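Long-range contact in protein toll (Drosophila melanogaster, PDB 4LXR), which serves as the cell-surface receptor for the cleaved cytokine Spätzle, triggering antifungal defence and setting dorsal-ventral polarity in the fly embryo: residues 45-56 and 71-81. Numbering follows the deposited sequence.
Sequences KDYVQIMCNLTD and EVDRVQMRRCM. With NAG (2-acetamido-2-deoxy-beta-D-glucopyranose), chain H.
Gln49 NE2 gives a hydrogen bond of 2.7 Å to Gln76 OE1, which lies almost in the plane of the donor amide. The two glutamines run side by side, each with CG anti to its own backbone N and the chain extended beyond, which brings their amides alongside each other; the amide planes are nearly coplanar, 26° apart. A leucine in place of Gln49 would probably leave Gln76 OE1 without this donor and its amide freer to turn. Beside them, Met51 bends at chi2 (81°) and lays CE over the centre of the Arg78 guanidinium, 3.5 Å from Arg78 CZ; Arg78 NH2 goes on to a salt bridge with Glu48 of the Spätzle chain. Arg74 NH1 lies over one face of the Tyr47 ring, offset toward its rim, 3.5 Å from Tyr47 CG, the two planes 19° apart. Beneath, strands 47-52 and 74-78 are parallel neighbours in the N-terminal part of the leucine-rich repeat ectodomain, stitched by alternating bonds such as Gln76 N to Val48 O at 2.9 Å. The other side of the sheet is apolar: Val48 CG1 meets Val75 CG2 at 3.7 Å, and Ile50 CD1 rests on Met77 CG. Where strand 47-52 ends, the disulfide from Cys52 to Cys80, just beyond strand 74-78, ties the segments covalently, and Leu54 CB packs 3.8 Å from Met81 SD. Asn53 carries an N-linked glycan, whose NAG methyl C8 sits over the Arg79 guanidinium, 3.7 Å from Arg79 NH2.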
loop_
_atom_site.group_PDB
_atom_site.type_symbol
_atom_site.label_atom_id
_atom_site.label_comp_id
_atom_site.label_asym_id
_atom_site.label_seq_id
_atom_site.Cartn_x
_atom_site.Cartn_y
_atom_site.Cartn_z
ATOM N N LYS A 45 1.079 31.753 26.536
ATOM C CA LYS A 45 2.493 31.468 26.823
ATOM C C LYS A 45 3.265 30.939 25.622
ATOM O O LYS A 45 4.494 31.015 25.595
ATOM C CB LYS A 45 2.675 30.511 28.012
ATOM C CG LYS A 45 2.151 31.029 29.337
ATOM C CD LYS A 45 2.431 30.035 30.459
ATOM C CE LYS A 45 1.729 30.437 31.757
ATOM N NZ LYS A 45 1.819 29.388 32.819
ATOM N N ASP A 46 2.555 30.402 24.633
ATOM C CA ASP A 46 3.212 29.777 23.487
ATOM C C ASP A 46 3.357 30.740 22.307
ATOM O O ASP A 46 4.467 31.137 21.937
ATOM C CB ASP A 46 2.468 28.503 23.066
ATOM C CG ASP A 46 3.220 27.698 22.013
ATOM O OD1 ASP A 46 4.425 27.949 21.801
ATOM O OD2 ASP A 46 2.605 26.795 21.402
ATOM N N TYR A 47 2.235 31.116 21.711
ATOM C CA TYR A 47 2.292 32.003 20.565
ATOM C C TYR A 47 1.023 32.821 20.373
ATOM O O TYR A 47 -0.059 32.466 20.869
ATOM C CB TYR A 47 2.617 31.214 19.301
ATOM C CG TYR A 47 1.444 30.480 18.696
ATOM C CD1 TYR A 47 1.046 29.239 19.183
ATOM C CD2 TYR A 47 0.749 31.016 17.614
ATOM C CE1 TYR A 47 -0.023 28.556 18.616
ATOM C CE2 TYR A 47 -0.322 30.346 17.048
ATOM C CZ TYR A 47 -0.703 29.122 17.554
ATOM O OH TYR A 47 -1.762 28.453 16.988
ATOM N N VAL A 48 1.170 33.927 19.658
ATOM C CA VAL A 48 0.028 34.680 19.172
ATOM C C VAL A 48 0.209 34.864 17.671
ATOM O O VAL A 48 1.273 35.281 17.223
ATOM C CB VAL A 48 -0.122 36.044 19.896
ATOM C CG1 VAL A 48 1.186 36.844 19.854
ATOM C CG2 VAL A 48 -1.260 36.851 19.294
ATOM N N GLN A 49 -0.806 34.499 16.889
ATOM C CA GLN A 49 -0.811 34.835 15.468
ATOM C C GLN A 49 -1.753 35.999 15.199
ATOM O O GLN A 49 -2.903 35.988 15.624
ATOM C CB GLN A 49 -1.188 33.640 14.582
ATOM C CG GLN A 49 -1.273 34.015 13.096
ATOM C CD GLN A 49 -1.722 32.882 12.180
ATOM O OE1 GLN A 49 -2.921 32.663 11.979
ATOM N NE2 GLN A 49 -0.761 32.175 11.598
ATOM N N ILE A 50 -1.258 37.025 14.517
ATOM C CA ILE A 50 -2.134 38.084 14.054
ATOM C C ILE A 50 -2.272 37.969 12.543
ATOM O O ILE A 50 -1.301 38.146 11.812
ATOM C CB ILE A 50 -1.620 39.475 14.439
ATOM C CG1 ILE A 50 -1.330 39.531 15.934
ATOM C CG2 ILE A 50 -2.638 40.537 14.066
ATOM C CD1 ILE A 50 -0.345 40.607 16.310
ATOM N N MET A 51 -3.473 37.618 12.086
ATOM C CA MET A 51 -3.757 37.539 10.662
ATOM C C MET A 51 -4.510 38.803 10.301
ATOM O O MET A 51 -5.542 39.102 10.889
ATOM C CB MET A 51 -4.570 36.285 10.329
ATOM C CG MET A 51 -5.158 36.257 8.918
ATOM S SD MET A 51 -4.001 35.749 7.625
ATOM C CE MET A 51 -3.547 34.114 8.207
ATOM N N CYS A 52 -3.959 39.565 9.361
ATOM C CA CYS A 52 -4.482 40.881 9.029
ATOM C C CYS A 52 -5.168 40.858 7.679
ATOM O O CYS A 52 -4.777 40.106 6.786
ATOM C CB CYS A 52 -3.343 41.910 8.953
ATOM S SG CYS A 52 -2.553 42.389 10.524
ATOM N N ASN A 53 -6.177 41.705 7.531
ATOM C CA ASN A 53 -6.738 42.016 6.224
ATOM C C ASN A 53 -6.975 43.518 6.191
ATOM O O ASN A 53 -8.053 43.983 6.538
ATOM C CB ASN A 53 -8.044 41.260 5.975
ATOM C CG ASN A 53 -8.484 41.313 4.525
ATOM O OD1 ASN A 53 -8.092 42.217 3.787
ATOM N ND2 ASN A 53 -9.297 40.332 4.107
ATOM N N LEU A 54 -5.953 44.257 5.763
ATOM C CA LEU A 54 -5.913 45.706 5.910
ATOM C C LEU A 54 -5.986 46.402 4.558
ATOM O O LEU A 54 -5.545 45.853 3.546
ATOM C CB LEU A 54 -4.605 46.112 6.599
ATOM C CG LEU A 54 -4.503 46.147 8.124
ATOM C CD1 LEU A 54 -5.201 44.981 8.781
ATOM C CD2 LEU A 54 -3.043 46.191 8.543
ATOM N N THR A 55 -6.543 47.610 4.543
ATOM C CA THR A 55 -6.497 48.444 3.344
ATOM C C THR A 55 -5.584 49.624 3.641
ATOM O O THR A 55 -5.022 50.241 2.740
ATOM C CB THR A 55 -7.894 48.987 2.933
ATOM O OG1 THR A 55 -8.124 50.256 3.558
ATOM C CG2 THR A 55 -9.008 48.026 3.328
ATOM N N ASP A 56 -5.424 49.903 4.929
ATOM C CA ASP A 56 -4.817 51.139 5.391
ATOM C C ASP A 56 -4.207 50.958 6.777
ATOM O O ASP A 56 -4.703 50.192 7.599
ATOM C CB ASP A 56 -5.905 52.208 5.469
ATOM C CG ASP A 56 -5.359 53.592 5.354
ATOM O OD1 ASP A 56 -4.876 54.122 6.374
ATOM O OD2 ASP A 56 -5.424 54.154 4.242
ATOM N N GLU A 71 3.208 37.157 28.772
ATOM C CA GLU A 71 4.404 36.552 28.197
ATOM C C GLU A 71 4.073 35.516 27.122
ATOM O O GLU A 71 3.227 34.647 27.307
ATOM C CB GLU A 71 5.310 35.940 29.266
ATOM C CG GLU A 71 6.652 35.469 28.690
ATOM C CD GLU A 71 7.688 35.152 29.753
ATOM O OE1 GLU A 71 7.415 35.396 30.947
ATOM O OE2 GLU A 71 8.779 34.662 29.388
ATOM N N VAL A 72 4.750 35.612 25.986
ATOM C CA VAL A 72 4.498 34.672 24.910
ATOM C C VAL A 72 5.785 34.460 24.099
ATOM O O VAL A 72 6.562 35.392 23.912
ATOM C CB VAL A 72 3.299 35.151 24.053
ATOM C CG1 VAL A 72 3.709 36.277 23.086
ATOM C CG2 VAL A 72 2.682 33.997 23.330
ATOM N N ASP A 73 6.027 33.228 23.656
ATOM C CA ASP A 73 7.301 32.867 23.019
ATOM C C ASP A 73 7.445 33.396 21.590
ATOM O O ASP A 73 8.477 33.964 21.211
ATOM C CB ASP A 73 7.494 31.338 23.058
ATOM C CG ASP A 73 8.570 30.842 22.090
ATOM O OD1 ASP A 73 9.769 31.117 22.306
ATOM O OD2 ASP A 73 8.214 30.143 21.119
ATOM N N ARG A 74 6.389 33.225 20.811
ATOM C CA ARG A 74 6.423 33.508 19.394
ATOM C C ARG A 74 5.285 34.461 18.997
ATOM O O ARG A 74 4.125 34.245 19.359
ATOM C CB ARG A 74 6.330 32.187 18.620
ATOM C CG ARG A 74 6.468 32.332 17.116
ATOM C CD ARG A 74 6.558 30.978 16.413
ATOM N NE ARG A 74 5.247 30.357 16.255
ATOM C CZ ARG A 74 4.869 29.240 16.865
ATOM N NH1 ARG A 74 3.650 28.753 16.659
ATOM N NH2 ARG A 74 5.714 28.605 17.676
ATOM N N VAL A 75 5.619 35.528 18.273
ATOM C CA VAL A 75 4.596 36.362 17.652
ATOM C C VAL A 75 4.716 36.194 16.165
ATOM O O VAL A 75 5.795 36.385 15.603
ATOM C CB VAL A 75 4.752 37.851 17.964
ATOM C CG1 VAL A 75 3.705 38.663 17.191
ATOM C CG2 VAL A 75 4.627 38.094 19.439
ATOM N N GLN A 76 3.615 35.816 15.523
ATOM C CA GLN A 76 3.625 35.653 14.076
ATOM C C GLN A 76 2.592 36.587 13.478
ATOM O O GLN A 76 1.413 36.488 13.803
ATOM C CB GLN A 76 3.309 34.210 13.695
ATOM C CG GLN A 76 3.320 33.950 12.198
ATOM C CD GLN A 76 3.086 32.493 11.848
ATOM O OE1 GLN A 76 1.954 32.002 11.878
ATOM N NE2 GLN A 76 4.153 31.795 11.514
ATOM N N MET A 77 3.036 37.481 12.601
ATOM C CA MET A 77 2.155 38.465 11.981
ATOM C C MET A 77 2.103 38.160 10.492
ATOM O O MET A 77 3.137 38.033 9.855
ATOM C CB MET A 77 2.664 39.894 12.224
ATOM C CG MET A 77 2.599 40.341 13.690
ATOM S SD MET A 77 3.296 41.986 13.997
ATOM C CE MET A 77 1.880 42.985 13.510
ATOM N N ARG A 78 0.899 38.040 9.943
ATOM C CA ARG A 78 0.727 37.629 8.561
ATOM C C ARG A 78 -0.169 38.591 7.793
ATOM O O ARG A 78 -1.297 38.890 8.223
ATOM C CB ARG A 78 0.113 36.215 8.496
ATOM C CG ARG A 78 1.088 35.114 8.886
ATOM C CD ARG A 78 0.428 33.726 8.919
ATOM N NE ARG A 78 0.050 33.229 7.599
ATOM C CZ ARG A 78 -0.729 32.165 7.399
ATOM N NH1 ARG A 78 -1.203 31.489 8.439
ATOM N NH2 ARG A 78 -1.033 31.774 6.167
ATOM N N ARG A 79 0.328 39.041 6.640
ATOM C CA ARG A 79 -0.415 39.926 5.727
ATOM C C ARG A 79 -0.672 41.311 6.329
ATOM O O ARG A 79 -1.563 42.047 5.886
ATOM C CB ARG A 79 -1.735 39.276 5.260
ATOM C CG ARG A 79 -1.606 37.793 4.948
ATOM C CD ARG A 79 -2.903 37.189 4.438
ATOM N NE ARG A 79 -3.001 37.277 2.985
ATOM C CZ ARG A 79 -3.599 36.367 2.215
ATOM N NH1 ARG A 79 -3.638 36.533 0.898
ATOM N NH2 ARG A 79 -4.157 35.290 2.760
ATOM N N CYS A 80 0.125 41.676 7.327
ATOM C CA CYS A 80 -0.055 42.971 7.979
ATOM C C CYS A 80 0.748 44.046 7.270
ATOM O O CYS A 80 1.725 43.746 6.581
ATOM C CB CYS A 80 0.328 42.891 9.468
ATOM S SG CYS A 80 -0.665 41.627 10.388
ATOM N N MET A 81 0.323 45.298 7.419
ATOM C CA MET A 81 1.068 46.418 6.853
ATOM C C MET A 81 2.103 46.881 7.845
ATOM O O MET A 81 1.855 46.878 9.057
ATOM C CB MET A 81 0.125 47.579 6.501
ATOM C CG MET A 81 -0.922 47.152 5.494
ATOM S SD MET A 81 -2.063 48.440 5.053
ATOM C CE MET A 81 -0.979 49.560 4.164
HETATM C C1 NAG H . -9.960 40.616 2.851
HETATM C C2 NAG H . -10.276 39.352 2.046
HETATM C C3 NAG H . -10.931 39.723 0.715
HETATM C C4 NAG H . -12.114 40.660 0.921
HETATM C C5 NAG H . -11.735 41.840 1.809
HETATM C C6 NAG H . -12.931 42.677 2.192
HETATM C C7 NAG H . -8.762 37.473 2.526
HETATM C C8 NAG H . -7.489 36.783 2.138
HETATM N N2 NAG H . -9.077 38.562 1.816
HETATM O O3 NAG H . -11.375 38.541 0.056
HETATM O O4 NAG H . -12.524 41.174 -0.340
HETATM O O5 NAG H . -11.151 41.374 3.034
HETATM O O6 NAG H . -12.582 44.048 2.322
HETATM O O7 NAG H . -9.466 37.070 3.446
HETATM O O HOH W 1 3.851 26.778 18.656
HETATM O O HOH W 2 6.366 28.550 20.142
HETATM O O HOH W 3 -3.661 30.014 9.952
HETATM O O HOH W 4 -3.770 43.019 4.549
#